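Local coordinates for oxysterol-binding protein homolog 1 (Saccharomyces cerevisiae, PDB 5H28) that carries lipids, sterols among them, between membranes through the cytosol and is targeted to the nucleus-vacuole junction by its ankyrin repeats, the part described here, at residues K2-L5 with K6-L10; G16-P19 with N20-L24; L41-M44 with L45-A48. All blocks are in the same frame, centred on the assembly; numbering follows the deposited sequence.

Contact 1. Residues K2-L5 with K6-L10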
loop_
_atom_site.group_PDB
_atom_site.type_symbol
_atom_site.label_atom_id
_atom_site.label_comp_id
_atom_site.label_asym_id
_atom_site.label_seq_id
_atom_site.Cartn_x
_atom_site.Cartn_y
_atom_site.Cartn_z
ATOM N N LYS A 2 -12.656 -19.210 23.381
ATOM C CA LYS A 2 -11.619 -18.732 22.472
ATOM C C LYS A 2 -10.344 -19.539 22.699
ATOM O O LYS A 2 -9.707 -19.982 21.744
ATOM C CB LYS A 2 -11.328 -17.244 22.678
ATOM C CG LYS A 2 -10.048 -16.796 21.980
ATOM C CD LYS A 2 -9.758 -15.322 22.178
ATOM C CE LYS A 2 -10.632 -14.461 21.292
ATOM N NZ LYS A 2 -10.192 -13.040 21.341
ATOM N N PRO A 3 -9.945 -19.732 23.969
ATOM C CA PRO A 3 -8.731 -20.506 24.244
ATOM C C PRO A 3 -8.838 -21.902 23.638
ATOM O O PRO A 3 -7.855 -22.459 23.153
ATOM C CB PRO A 3 -8.687 -20.543 25.769
ATOM C CG PRO A 3 -9.300 -19.232 26.146
ATOM C CD PRO A 3 -10.490 -19.163 25.215
ATOM N N LEU A 4 -10.042 -22.463 23.667
ATOM C CA LEU A 4 -10.261 -23.789 23.112
ATOM C C LEU A 4 -10.067 -23.760 21.600
ATOM O O LEU A 4 -9.427 -24.643 21.033
ATOM C CB LEU A 4 -11.666 -24.291 23.461
ATOM C CG LEU A 4 -12.036 -25.693 22.962
ATOM C CD1 LEU A 4 -13.095 -26.299 23.873
ATOM C CD2 LEU A 4 -12.531 -25.616 21.525
ATOM N N LEU A 5 -10.610 -22.737 20.948
ATOM C CA LEU A 5 -10.477 -22.617 19.501
ATOM C C LEU A 5 -9.026 -22.412 19.074
ATOM O O LEU A 5 -8.596 -22.938 18.049
ATOM C CB LEU A 5 -11.338 -21.461 18.984
ATOM C CG LEU A 5 -12.852 -21.670 19.045
ATOM C CD1 LEU A 5 -13.556 -20.371 18.702
ATOM C CD2 LEU A 5 -13.266 -22.777 18.086
ATOM N N LYS A 6 -8.277 -21.651 19.865
ATOM C CA LYS A 6 -6.874 -21.385 19.567
ATOM C C LYS A 6 -6.037 -22.657 19.663
ATOM O O LYS A 6 -5.214 -22.935 18.791
ATOM C CB LYS A 6 -6.325 -20.330 20.532
ATOM C CG LYS A 6 -4.847 -20.028 20.352
ATOM C CD LYS A 6 -4.398 -18.935 21.309
ATOM C CE LYS A 6 -2.900 -18.711 21.241
ATOM N NZ LYS A 6 -2.137 -19.902 21.710
ATOM N N LEU A 7 -6.252 -23.428 20.725
ATOM C CA LEU A 7 -5.517 -24.673 20.927
ATOM C C LEU A 7 -5.847 -25.659 19.807
ATOM O O LEU A 7 -4.970 -26.362 19.305
ATOM C CB LEU A 7 -5.884 -25.280 22.284
ATOM C CG LEU A 7 -5.108 -26.525 22.722
ATOM C CD1 LEU A 7 -3.647 -26.161 22.949
ATOM C CD2 LEU A 7 -5.719 -27.088 24.002
ATOM N N LYS A 8 -7.121 -25.699 19.431
ATOM C CA LYS A 8 -7.608 -26.580 18.374
ATOM C C LYS A 8 -6.954 -26.232 17.040
ATOM O O LYS A 8 -6.491 -27.108 16.308
ATOM C CB LYS A 8 -9.129 -26.438 18.245
ATOM C CG LYS A 8 -9.757 -27.266 17.137
ATOM C CD LYS A 8 -11.193 -26.826 16.859
ATOM C CE LYS A 8 -12.087 -26.977 18.076
ATOM N NZ LYS A 8 -12.252 -28.403 18.466
ATOM N N LEU A 9 -6.920 -24.941 16.728
ATOM C CA LEU A 9 -6.335 -24.487 15.477
ATOM C C LEU A 9 -4.836 -24.748 15.427
ATOM O O LEU A 9 -4.315 -25.229 14.416
ATOM C CB LEU A 9 -6.620 -22.996 15.278
ATOM C CG LEU A 9 -6.026 -22.357 14.021
ATOM C CD1 LEU A 9 -6.500 -23.116 12.795
ATOM C CD2 LEU A 9 -6.441 -20.891 13.940
ATOM N N LEU A 10 -4.137 -24.434 16.515
ATOM C CA LEU A 10 -2.699 -24.654 16.564
ATOM C C LEU A 10 -2.362 -26.134 16.399
ATOM O O LEU A 10 -1.371 -26.481 15.759
ATOM C CB LEU A 10 -2.126 -24.127 17.884
ATOM C CG LEU A 10 -1.944 -22.610 17.945
ATOM C CD1 LEU A 10 -1.703 -22.173 19.384
ATOM C CD2 LEU A 10 -0.784 -22.200 17.054
#
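L4 and K8, one turn apart on helix 2-15, meet through a leucine methyl and the lysine's carbon chain: CD2 of L4 lies 3.7 Å from CE of K8, the two side chains crossing at a slant. K8 leaves the backbone extended; the bend at chi3 (-60°) then swings CE back to CD2 of L4, and a second bend at chi4 turns NZ. This ammonium is engaged beyond the segments, in a hydrogen bond to Q28, so the lysine touches the leucine with its carbon shaft and spends its charge on an amide. Beneath the side chains runs a regular ladder of i to i+4 bonds. K6 N donates to K2 O at 2.9 Å, and L9 N reaches L5 O at the same length; L7 N to P3 O and K8 N to L4 O complete the set.

The helix has two unlike sides. L5 and L9 are buried: L5 packs on N36 and F29, while L9 is enclosed by V40, M44 and F29, so this side is filled by residues from several parts of the chain. P3, L4 and L7 are exposed, and L7 meets the preceding turn mainly by its CB, 3.5 Å from P3 O. K2 and K6 lie on the same side as L5, L9 and L10, K2 NZ being hydrogen-bonded to Q39; K8 lies at its border. With L5, L9 and L10 buried and P3, L4 and L7 exposed, the pattern is that of an amphipathic alpha-helix, here the first helix of an ankyrin-repeat domain.

Contact 2. Residues G16-P19 with N20-L24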
loop_
_atom_site.group_PDB
_atom_site.type_symbol
_atom_site.label_atom_id
_atom_site.label_comp_id
_atom_site.label_asym_id
_atom_site.label_seq_id
_atom_site.Cartn_x
_atom_site.Cartn_y
_atom_site.Cartn_z
ATOM N N GLY A 16 0.335 -30.062 10.089
ATOM C CA GLY A 16 0.715 -29.767 8.716
ATOM C C GLY A 16 -0.090 -30.227 7.512
ATOM O O GLY A 16 0.432 -30.199 6.398
ATOM N N SER A 17 -1.336 -30.645 7.699
ATOM C CA SER A 17 -2.155 -31.076 6.568
ATOM C C SER A 17 -3.211 -30.032 6.222
ATOM O O SER A 17 -4.091 -29.748 7.034
ATOM C CB SER A 17 -2.849 -32.402 6.885
ATOM O OG SER A 17 -3.840 -32.699 5.915
ATOM N N PHE A 18 -3.139 -29.454 5.025
ATOM C CA PHE A 18 -4.145 -28.464 4.663
ATOM C C PHE A 18 -5.523 -29.107 4.518
ATOM O O PHE A 18 -6.513 -28.559 4.992
ATOM C CB PHE A 18 -3.791 -27.727 3.369
ATOM C CG PHE A 18 -4.779 -26.652 3.015
ATOM C CD1 PHE A 18 -4.899 -25.514 3.809
ATOM C CD2 PHE A 18 -5.631 -26.801 1.926
ATOM C CE1 PHE A 18 -5.860 -24.542 3.523
ATOM C CE2 PHE A 18 -6.591 -25.838 1.636
ATOM C CZ PHE A 18 -6.705 -24.708 2.433
ATOM N N PRO A 19 -5.614 -30.271 3.851
ATOM C CA PRO A 19 -6.933 -30.895 3.714
ATOM C C PRO A 19 -7.610 -31.091 5.074
ATOM O O PRO A 19 -8.813 -30.866 5.222
ATOM C CB PRO A 19 -6.613 -32.216 3.022
ATOM C CG PRO A 19 -5.473 -31.845 2.139
ATOM C CD PRO A 19 -4.608 -30.996 3.055
ATOM N N ASN A 20 -6.826 -31.503 6.066
ATOM C CA ASN A 20 -7.344 -31.717 7.416
ATOM C C ASN A 20 -7.789 -30.396 8.048
ATOM O O ASN A 20 -8.820 -30.332 8.719
ATOM C CB ASN A 20 -6.272 -32.380 8.284
ATOM C CG ASN A 20 -6.704 -32.548 9.725
ATOM O OD1 ASN A 20 -7.649 -33.281 10.026
ATOM N ND2 ASN A 20 -6.009 -31.869 10.630
ATOM N N LEU A 21 -7.002 -29.345 7.832
ATOM C CA LEU A 21 -7.322 -28.024 8.363
ATOM C C LEU A 21 -8.634 -27.525 7.761
ATOM O O LEU A 21 -9.506 -27.022 8.467
ATOM C CB LEU A 21 -6.199 -27.036 8.029
ATOM C CG LEU A 21 -6.481 -25.566 8.354
ATOM C CD1 LEU A 21 -6.565 -25.376 9.859
ATOM C CD2 LEU A 21 -5.386 -24.686 7.767
ATOM N N GLN A 22 -8.760 -27.673 6.447
ATOM C CA GLN A 22 -9.944 -27.241 5.718
ATOM C C GLN A 22 -11.200 -27.905 6.276
ATOM O O GLN A 22 -12.223 -27.247 6.479
ATOM C CB GLN A 22 -9.767 -27.582 4.239
ATOM C CG GLN A 22 -10.833 -27.032 3.315
ATOM C CD GLN A 22 -10.420 -27.136 1.858
ATOM O OE1 GLN A 22 -10.046 -28.208 1.384
ATOM N NE2 GLN A 22 -10.481 -26.020 1.143
ATOM N N ASP A 23 -11.117 -29.206 6.533
ATOM C CA ASP A 23 -12.254 -29.937 7.072
ATOM C C ASP A 23 -12.554 -29.505 8.505
ATOM O O ASP A 23 -13.714 -29.381 8.893
ATOM C CB ASP A 23 -11.987 -31.444 7.024
ATOM C CG ASP A 23 -12.159 -32.021 5.631
ATOM O OD1 ASP A 23 -13.270 -31.897 5.072
ATOM O OD2 ASP A 23 -11.189 -32.599 5.095
ATOM N N LEU A 24 -11.505 -29.269 9.284
ATOM C CA LEU A 24 -11.653 -28.846 10.671
ATOM C C LEU A 24 -12.408 -27.519 10.749
ATOM O O LEU A 24 -13.339 -27.363 11.542
ATOM C CB LEU A 24 -10.268 -28.715 11.315
ATOM C CG LEU A 24 -10.135 -28.253 12.771
ATOM C CD1 LEU A 24 -10.413 -26.769 12.866
ATOM C CD2 LEU A 24 -11.073 -29.049 13.660
HETATM O O HOH W 1 -3.569 -30.631 9.734
#
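S17 O is gripped by two donors: L21 N, in a backbone bond of 3.0 Å, and a water molecule at 2.9 Å. That water also accepts from ND2 of N20, again at 2.9 Å, and so ties the asparagine amide to the carbonyl that opens the helix. S17 itself is the N-cap of helix 18-28. A chi1 of 169°, which places OG opposite the backbone N, points the hydroxyl over the first turn, where it accepts from N20 N at 3.2 Å, with CB of N20 packed alongside. This side-chain bond satisfies an amide that has no preceding turn of helix to serve it. G16, with positive phi, makes the bend that separates this cap from helix 2-15. The shortest backbone bond is Q22 N to F18 O, 2.8 Å.

On another side of the helix the F18 ring slants across two side chains of the next turn. Its CD1 comes to 4.1 Å from the methyl CD2 of L21, and its CE2 to 3.9 Å from NE2 of Q22, the ring and amide planes standing 55° apart. CG of F18 is anti to the backbone N (chi1 -177°), which carries the ring out toward the residues that bury it.

Those residues belong to helix 54-64: the F18 ring meets the rings of H63 and W64, Q22 rests on H63, and L21 on I60. L21 also touches L13 of helix 2-15, so helix 18-28 packs against both helix 2-15 and helix 54-64.

Contact 3. Residues L41-M44 with L45-A48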
loop_
_atom_site.group_PDB
_atom_site.type_symbol
_atom_site.label_atom_id
_atom_site.label_comp_id
_atom_site.label_asym_id
_atom_site.label_seq_id
_atom_site.Cartn_x
_atom_site.Cartn_y
_atom_site.Cartn_z
ATOM N N LEU A 41 -9.996 -16.973 13.757
ATOM C CA LEU A 41 -9.756 -17.118 12.323
ATOM C C LEU A 41 -8.938 -15.941 11.799
ATOM O O LEU A 41 -8.088 -16.118 10.928
ATOM C CB LEU A 41 -11.079 -17.223 11.556
ATOM C CG LEU A 41 -11.830 -18.551 11.678
ATOM C CD1 LEU A 41 -13.170 -18.440 10.966
ATOM C CD2 LEU A 41 -10.998 -19.678 11.079
ATOM N N HIS A 42 -9.190 -14.743 12.324
ATOM C CA HIS A 42 -8.443 -13.557 11.904
ATOM C C HIS A 42 -6.955 -13.676 12.237
ATOM O O HIS A 42 -6.122 -13.020 11.617
ATOM C CB HIS A 42 -8.996 -12.292 12.574
ATOM C CG HIS A 42 -10.132 -11.658 11.831
ATOM N ND1 HIS A 42 -11.409 -12.172 11.841
ATOM C CD2 HIS A 42 -10.173 -10.560 11.041
ATOM C CE1 HIS A 42 -12.190 -11.420 11.085
ATOM N NE2 HIS A 42 -11.464 -10.435 10.587
ATOM N N LEU A 43 -6.620 -14.508 13.217
ATOM C CA LEU A 43 -5.223 -14.687 13.604
ATOM C C LEU A 43 -4.634 -15.988 13.073
ATOM O O LEU A 43 -3.498 -16.333 13.386
ATOM C CB LEU A 43 -5.085 -14.651 15.129
ATOM C CG LEU A 43 -5.369 -13.298 15.787
ATOM C CD1 LEU A 43 -5.432 -13.467 17.296
ATOM C CD2 LEU A 43 -4.290 -12.297 15.405
ATOM N N MET A 44 -5.398 -16.703 12.251
ATOM C CA MET A 44 -4.919 -17.969 11.719
ATOM C C MET A 44 -3.611 -17.873 10.943
ATOM O O MET A 44 -2.735 -18.724 11.102
ATOM C CB MET A 44 -5.995 -18.622 10.851
ATOM C CG MET A 44 -5.544 -19.932 10.202
ATOM S SD MET A 44 -6.917 -20.902 9.551
ATOM C CE MET A 44 -7.645 -19.730 8.413
ATOM N N LEU A 45 -3.464 -16.847 10.112
ATOM C CA LEU A 45 -2.231 -16.705 9.349
ATOM C C LEU A 45 -1.046 -16.450 10.283
ATOM O O LEU A 45 0.059 -16.929 10.024
ATOM C CB LEU A 45 -2.357 -15.587 8.309
ATOM C CG LEU A 45 -1.182 -15.470 7.332
ATOM C CD1 LEU A 45 -0.928 -16.813 6.656
ATOM C CD2 LEU A 45 -1.495 -14.399 6.294
ATOM N N HIS A 46 -1.273 -15.706 11.365
ATOM C CA HIS A 46 -0.208 -15.453 12.335
ATOM C C HIS A 46 0.237 -16.786 12.921
ATOM O O HIS A 46 1.429 -17.090 12.985
ATOM C CB HIS A 46 -0.703 -14.582 13.497
ATOM C CG HIS A 46 -0.782 -13.121 13.185
ATOM N ND1 HIS A 46 -1.751 -12.580 12.367
ATOM C CD2 HIS A 46 -0.026 -12.081 13.610
ATOM C CE1 HIS A 46 -1.590 -11.271 12.305
ATOM N NE2 HIS A 46 -0.549 -10.942 13.051
ATOM N N TYR A 47 -0.732 -17.579 13.363
ATOM C CA TYR A 47 -0.416 -18.863 13.965
ATOM C C TYR A 47 0.221 -19.828 12.976
ATOM O O TYR A 47 1.090 -20.611 13.346
ATOM C CB TYR A 47 -1.673 -19.484 14.586
ATOM C CG TYR A 47 -2.228 -18.674 15.739
ATOM C CD1 TYR A 47 -1.391 -18.209 16.751
ATOM C CD2 TYR A 47 -3.584 -18.367 15.815
ATOM C CE1 TYR A 47 -1.888 -17.455 17.810
ATOM C CE2 TYR A 47 -4.093 -17.611 16.875
ATOM C CZ TYR A 47 -3.237 -17.160 17.865
ATOM O OH TYR A 47 -3.725 -16.409 18.912
ATOM N N ALA A 48 -0.201 -19.770 11.718
ATOM C CA ALA A 48 0.364 -20.655 10.710
ATOM C C ALA A 48 1.823 -20.300 10.468
ATOM O O ALA A 48 2.661 -21.184 10.312
ATOM C CB ALA A 48 -0.422 -20.550 9.419
HETATM O O HOH W 2 -5.880 -15.494 9.276
HETATM O O HOH W 3 -3.668 -13.678 10.769
#
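The H46 imidazole carries the methyl CD2 of L43 over one face, a CH-pi contact 4.2 Å from the ring centroid and 19° off its normal, displaced toward the rim near ND1. At the edge, in the ring plane, a water sits 2.7 Å from ND1. The same water donates to H42 O and accepts from H46 N, so it joins the carbonyl of H42 to the first turn of helix 44-51 and would tend to fix the rotation of the ring. NE2, the other ring nitrogen, is hydrogen-bonded to N87 O. The Y47 ring comes to the same leucine from a different direction, its CE2 lying 3.6 Å from CB of L43. Thus CD2 of L43 lies over the histidine, while its CB, with CD1 near the hydroxyl, meets the tyrosine.

L43 stands at the N-cap of helix 44-51, in the tight corner after helix 35-42, within the predicted first ankyrin repeat. Its carbonyl receives Y47 N at 3.0 Å, while M44 O takes A48 N at 2.8 Å. A second water bridges the corner: it lies 2.8 Å from L41 O and accepts from L45 N at 2.9 Å.

Y47 has CG anti to its carbonyl carbon (chi1 -64°), which lays the ring back along L43, with Y47 CD2 3.2 Å from L43 O. Replacing Y47 by a serine would probably leave CB of L43 without its ring partner and open a gap toward helix 2-15. M44, buried nearby, extends to W64, and A48 faces I57 and I60 of helix 54-64.

The three contacts follow in series near the amino-terminal end of the chain: contact 1 in helix 2-15, contact 2 at the start of helix 18-28, contact 3 where helix 35-42 passes into helix 44-51. Their centres lie about 15 Å (1 and 2), 11 Å (1 and 3) and 14 Å (2 and 3) apart. Contact 1 joins the others. L9 CD1 meets L21 CD1 of contact 2 at 3.7 Å, and L10 and K6 pack on Y47 of contact 3, whereas contacts 2 and 3 do not touch directly. Helix 2-15 is thereby packed against the predicted first repeat of the ankyrin domain, whose repeats target the protein through NVJ1.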